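Long-range contacts in phosphogluconate dehydrogenase NAD-binding putative C-terminal domain-containing protein (Sinorhizobium meliloti, PDB 4EZB), which is of unknown function but probably acts as an oxidoreductase, with an N-terminal Rossmann-like domain of the kind that often binds a dinucleotide: residues Glu114-Asp119 and Ser141-Ala146; Leu161-Arg166 and Glu182-Thr187. All coordinates share one frame; numbering follows the deposited sequence.

Interaction 1. Residues Glu114-Asp119 and Ser141-Ala146; sequences EAVFID and SFVEGA
Within a beta-alpha-beta unit, strands 116-119 and 141-146 pair in parallel, bringing Phe117 beside Phe142 and Val116 against Val143 on the other face. Their backbones bond in zigzag: Phe117 N donates to Ser141 O at 2.8 Å, almost straight at 177°, and Phe117 O accepts Val143 N at 2.8 Å. Further on, Asp119 O receives Gly145 N at 2.9 Å. On the face bearing Phe117, Phe142 and Asp119, the two phenylalanine side chains slant across one another, CD2 of Phe117 lying 3.8 Å from CD1 of Phe142. With CG trans to its own N (chi1 177°), the Phe142 ring also extends along the strand, its CE1 3.6 Å from Asp119 CB. Helix 125-136, the crossover joining the strands, covers these rings through Ile135, which is why large aromatics suit the place. An alanine instead of Phe142 would probably strip Phe117 and the Asp119 methylene of an apolar neighbour and open a gap under that helix. Lys128 of the same helix forms a salt bridge with the Asp119 carboxylate. The other face carries Val116, Ile118, Val143 and Ser141: Val116 CG1 packs tightly on Val143 CG2 at 3.4 Å, and Val170 of helix 167-175 touches both valines.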
loop_
_atom_site.group_PDB
_atom_site.type_symbol
_atom_site.label_atom_id
_atom_site.label_comp_id
_atom_site.label_asym_id
_atom_site.label_seq_id
_atom_site.Cartn_x
_atom_site.Cartn_y
_atom_site.Cartn_z
ATOM N N GLU A 114 3.622 33.911 29.937
ATOM C CA GLU A 114 3.948 32.556 30.374
ATOM C C GLU A 114 3.000 31.510 29.763
ATOM O O GLU A 114 3.315 30.315 29.731
ATOM C CB GLU A 114 3.991 32.467 31.905
ATOM C CG GLU A 114 5.379 32.743 32.477
ATOM C CD GLU A 114 5.376 33.414 33.847
ATOM O OE1 GLU A 114 4.405 34.134 34.178
ATOM O OE2 GLU A 114 6.368 33.236 34.591
ATOM N N ALA A 115 1.863 31.970 29.249
ATOM C CA ALA A 115 0.795 31.064 28.833
ATOM C C ALA A 115 1.139 30.268 27.570
ATOM O O ALA A 115 1.864 30.744 26.706
ATOM C CB ALA A 115 -0.492 31.835 28.628
ATOM N N VAL A 116 0.601 29.056 27.486
ATOM C CA VAL A 116 0.744 28.220 26.300
ATOM C C VAL A 116 -0.632 28.025 25.629
ATOM O O VAL A 116 -1.584 27.625 26.282
ATOM C CB VAL A 116 1.386 26.857 26.654
ATOM C CG1 VAL A 116 1.584 26.023 25.399
ATOM C CG2 VAL A 116 2.724 27.048 27.366
ATOM N N PHE A 117 -0.730 28.378 24.351
ATOM C CA PHE A 117 -1.895 28.109 23.506
ATOM C C PHE A 117 -1.610 26.784 22.808
ATOM O O PHE A 117 -0.600 26.675 22.084
ATOM C CB PHE A 117 -1.980 29.228 22.473
ATOM C CG PHE A 117 -3.223 29.204 21.613
ATOM C CD1 PHE A 117 -4.378 29.874 22.018
ATOM C CD2 PHE A 117 -3.211 28.564 20.376
ATOM C CE1 PHE A 117 -5.519 29.893 21.207
ATOM C CE2 PHE A 117 -4.331 28.573 19.557
ATOM C CZ PHE A 117 -5.495 29.243 19.977
ATOM N N ILE A 118 -2.439 25.767 23.059
ATOM C CA ILE A 118 -2.287 24.494 22.385
ATOM C C ILE A 118 -3.397 24.361 21.356
ATOM O O ILE A 118 -4.590 24.391 21.679
ATOM C CB ILE A 118 -2.330 23.270 23.348
ATOM C CG1 ILE A 118 -1.381 23.435 24.534
ATOM C CG2 ILE A 118 -1.991 21.987 22.596
ATOM C CD1 ILE A 118 -1.432 22.259 25.498
ATOM N N ASP A 119 -3.014 24.240 20.100
ATOM C CA ASP A 119 -4.006 24.177 19.051
ATOM C C ASP A 119 -4.339 22.725 18.831
ATOM O O ASP A 119 -3.493 21.979 18.377
ATOM C CB ASP A 119 -3.466 24.788 17.768
ATOM C CG ASP A 119 -4.537 24.913 16.704
ATOM O OD1 ASP A 119 -4.959 26.077 16.440
ATOM O OD2 ASP A 119 -4.972 23.852 16.157
ATOM N N SER A 141 3.046 31.638 24.213
ATOM C CA SER A 141 3.699 30.550 23.491
ATOM C C SER A 141 2.656 29.698 22.764
ATOM O O SER A 141 1.504 29.648 23.177
ATOM C CB SER A 141 4.458 29.648 24.482
ATOM O OG SER A 141 5.478 30.352 25.172
ATOM N N PHE A 142 3.081 29.011 21.710
ATOM C CA PHE A 142 2.213 28.159 20.916
ATOM C C PHE A 142 2.728 26.719 20.974
ATOM O O PHE A 142 3.914 26.504 20.849
ATOM C CB PHE A 142 2.190 28.643 19.457
ATOM C CG PHE A 142 1.360 27.765 18.529
ATOM C CD1 PHE A 142 0.001 27.972 18.394
ATOM C CD2 PHE A 142 1.958 26.736 17.802
ATOM C CE1 PHE A 142 -0.758 27.178 17.522
ATOM C CE2 PHE A 142 1.211 25.921 16.943
ATOM C CZ PHE A 142 -0.152 26.141 16.807
ATOM N N VAL A 143 1.853 25.740 21.212
ATOM C CA VAL A 143 2.256 24.341 21.081
ATOM C C VAL A 143 1.268 23.730 20.097
ATOM O O VAL A 143 0.074 23.951 20.185
ATOM C CB VAL A 143 2.260 23.562 22.423
ATOM C CG1 VAL A 143 2.346 22.064 22.189
ATOM C CG2 VAL A 143 3.433 23.998 23.315
ATOM N N GLU A 144 1.752 22.954 19.155
ATOM C CA GLU A 144 0.811 22.354 18.224
ATOM C C GLU A 144 0.389 20.970 18.700
ATOM O O GLU A 144 1.241 20.136 18.967
ATOM C CB GLU A 144 1.469 22.264 16.852
ATOM C CG GLU A 144 0.620 21.443 15.894
ATOM C CD GLU A 144 1.399 20.373 15.186
ATOM O OE1 GLU A 144 0.845 19.806 14.236
ATOM O OE2 GLU A 144 2.552 20.105 15.559
ATOM N N GLY A 145 -0.913 20.714 18.802
ATOM C CA GLY A 145 -1.375 19.371 19.155
ATOM C C GLY A 145 -2.174 18.683 18.063
ATOM O O GLY A 145 -2.718 19.331 17.140
ATOM N N ALA A 146 -2.268 17.364 18.170
ATOM C CA ALA A 146 -3.079 16.587 17.252
ATOM C C ALA A 146 -3.730 15.448 18.013
ATOM O O ALA A 146 -3.056 14.642 18.663
ATOM C CB ALA A 146 -2.241 16.076 16.093
#

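Interaction 2. Residues Leu161-Arg166 and Glu182-Thr187; sequences LVAGRR and EAVGET
Leu161 and Val184 form the apolar centre, their side chains crossing at about a right angle with Leu161 CD2 3.7 Å from Val184 CG1. The same CD2 methyl lies 3.3 Å from Glu182 CG. The leucine and glutamate chains run alongside each other in the same direction; the glutamate's CG sits between its backbone N and carbonyl carbon (chi1 45°), which sets its CG methylene against the leucine methyl while the extended chain carries the carboxylate outward. A long chain with an apolar stem and a charged end thus suits this margin of the sheet. Val162 lies on the other face, its CG2 3.6 Å from Glu182 O.

The parallel backbones are joined by Val162 N to Glu182 O at 3.0 Å and by Val184 N to Val162 O at 2.9 Å. Farther along, Gly164 N reaches Gly185 O at 3.1 Å, where the chains are leaving regular pairing. Gly164 adopts a positive phi of 149° at which a side chain would strike the preceding carbonyl oxygen, so glycine fits this exit from the strand. Ala163, small enough for close approach, brings CB within 3.2 Å of Thr187 O. At the outer end, the Glu182 carboxylate makes a long, weak ion pair with Arg224 of the second subunit.

The contact belongs to the beta-alpha-beta unit of strand 159-163, helix 167-175 and strand 180-185. Helix 190-218 covers Leu161 and Val184 through Leu194, while helix 167-175 meets Ala183 on the opposite face, and strand 141-147 flanks strand 159-163.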
loop_
_atom_site.group_PDB
_atom_site.type_symbol
_atom_site.label_atom_id
_atom_site.label_comp_id
_atom_site.label_asym_id
_atom_site.label_seq_id
_atom_site.Cartn_x
_atom_site.Cartn_y
_atom_site.Cartn_z
ATOM N N LEU A 161 -0.928 14.141 20.497
ATOM C CA LEU A 161 0.460 14.446 20.192
ATOM C C LEU A 161 0.676 15.964 20.227
ATOM O O LEU A 161 -0.171 16.722 19.747
ATOM C CB LEU A 161 0.835 13.872 18.828
ATOM C CG LEU A 161 0.709 12.326 18.665
ATOM C CD1 LEU A 161 1.272 11.848 17.331
ATOM C CD2 LEU A 161 1.362 11.551 19.812
ATOM N N VAL A 162 1.801 16.394 20.787
ATOM C CA VAL A 162 2.180 17.821 20.823
ATOM C C VAL A 162 3.608 18.064 20.294
ATOM O O VAL A 162 4.502 17.212 20.425
ATOM C CB VAL A 162 1.947 18.445 22.226
ATOM C CG1 VAL A 162 0.457 18.631 22.478
ATOM C CG2 VAL A 162 2.529 17.564 23.332
ATOM N N ALA A 163 3.822 19.214 19.665
ATOM C CA ALA A 163 5.137 19.583 19.152
ATOM C C ALA A 163 5.361 21.078 19.367
ATOM O O ALA A 163 4.450 21.875 19.142
ATOM C CB ALA A 163 5.206 19.281 17.662
ATOM N N GLY A 164 6.580 21.460 19.732
ATOM C CA GLY A 164 6.922 22.887 19.886
ATOM C C GLY A 164 7.978 23.060 20.953
ATOM O O GLY A 164 8.302 22.099 21.671
ATOM N N ARG A 165 8.533 24.272 21.047
ATOM C CA ARG A 165 9.523 24.594 22.069
ATOM C C ARG A 165 9.069 24.015 23.421
ATOM O O ARG A 165 9.807 23.253 24.048
ATOM C CB ARG A 165 9.732 26.115 22.154
ATOM C CG ARG A 165 11.175 26.567 22.315
ATOM C CD ARG A 165 11.296 27.991 22.867
ATOM N NE ARG A 165 10.634 29.012 22.039
ATOM C CZ ARG A 165 11.260 29.961 21.334
ATOM N NH1 ARG A 165 10.551 30.835 20.620
ATOM N NH2 ARG A 165 12.586 30.048 21.336
ATOM N N ARG A 166 7.822 24.303 23.813
ATOM C CA ARG A 166 7.304 23.922 25.139
ATOM C C ARG A 166 6.440 22.657 25.200
ATOM O O ARG A 166 5.792 22.386 26.213
ATOM C CB ARG A 166 6.607 25.121 25.796
ATOM C CG ARG A 166 7.571 26.300 25.966
ATOM C CD ARG A 166 6.886 27.570 26.455
ATOM N NE ARG A 166 6.470 27.457 27.846
ATOM C CZ ARG A 166 5.757 28.372 28.507
ATOM N NH1 ARG A 166 5.373 29.509 27.916
ATOM N NH2 ARG A 166 5.414 28.135 29.765
ATOM N N GLU A 182 1.734 13.072 24.432
ATOM C CA GLU A 182 3.165 12.862 24.185
ATOM C C GLU A 182 3.825 13.892 23.272
ATOM O O GLU A 182 3.302 14.254 22.228
ATOM C CB GLU A 182 3.508 11.430 23.778
ATOM C CG GLU A 182 2.608 10.801 22.750
ATOM C CD GLU A 182 3.075 9.404 22.398
ATOM O OE1 GLU A 182 4.237 9.260 21.949
ATOM O OE2 GLU A 182 2.283 8.453 22.581
ATOM N N ALA A 183 4.961 14.391 23.722
ATOM C CA ALA A 183 5.734 15.342 22.946
ATOM C C ALA A 183 6.472 14.572 21.866
ATOM O O ALA A 183 7.160 13.602 22.147
ATOM C CB ALA A 183 6.708 16.105 23.835
ATOM N N VAL A 184 6.303 14.976 20.611
ATOM C CA VAL A 184 6.876 14.202 19.516
ATOM C C VAL A 184 7.967 14.962 18.769
ATOM O O VAL A 184 8.616 14.406 17.870
ATOM C CB VAL A 184 5.794 13.679 18.560
ATOM C CG1 VAL A 184 4.848 12.759 19.308
ATOM C CG2 VAL A 184 5.008 14.844 17.956
ATOM N N GLY A 185 8.183 16.218 19.159
ATOM C CA GLY A 185 9.199 17.051 18.523
ATOM C C GLY A 185 9.169 18.475 19.028
ATOM O O GLY A 185 8.223 18.884 19.698
ATOM N N GLU A 186 10.215 19.226 18.708
ATOM C CA GLU A 186 10.345 20.594 19.163
ATOM C C GLU A 186 9.832 21.561 18.108
ATOM O O GLU A 186 9.719 22.767 18.338
ATOM C CB GLU A 186 11.797 20.894 19.534
ATOM C CG GLU A 186 12.295 20.053 20.699
ATOM C CD GLU A 186 13.784 20.230 20.967
ATOM O OE1 GLU A 186 14.331 21.325 20.683
ATOM O OE2 GLU A 186 14.412 19.269 21.471
ATOM N N THR A 187 9.456 21.024 16.968
ATOM C CA THR A 187 9.059 21.874 15.856
ATOM C C THR A 187 7.541 21.811 15.670
ATOM O O THR A 187 7.014 20.726 15.430
ATOM C CB THR A 187 9.808 21.436 14.564
ATOM O OG1 THR A 187 11.217 21.363 14.826
ATOM C CG2 THR A 187 9.579 22.415 13.451
#

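How the interactions relate
Interactions 1 and 2 follow in series along the chain, their centres about 10 Å apart in one mixed sheet. Strands 116-119, 141-147, 159-163 and 180-185 stand in that order across it, so the two parallel pairings are joined by the antiparallel pairing of 141-147 with 159-163. Probable hydrogen bonds from Ala163 N to Glu144 O and from Ala146 N to Leu161 O make this join, and Val143 packs on Val162 beside it. Arg166, just before helix 167-175, reaches back to Ser141 OG and Glu114 O. The sheet thereby continues from the Rossmann-like strands to strand 180-185, one of its two edge strands within the chain, near the second subunit.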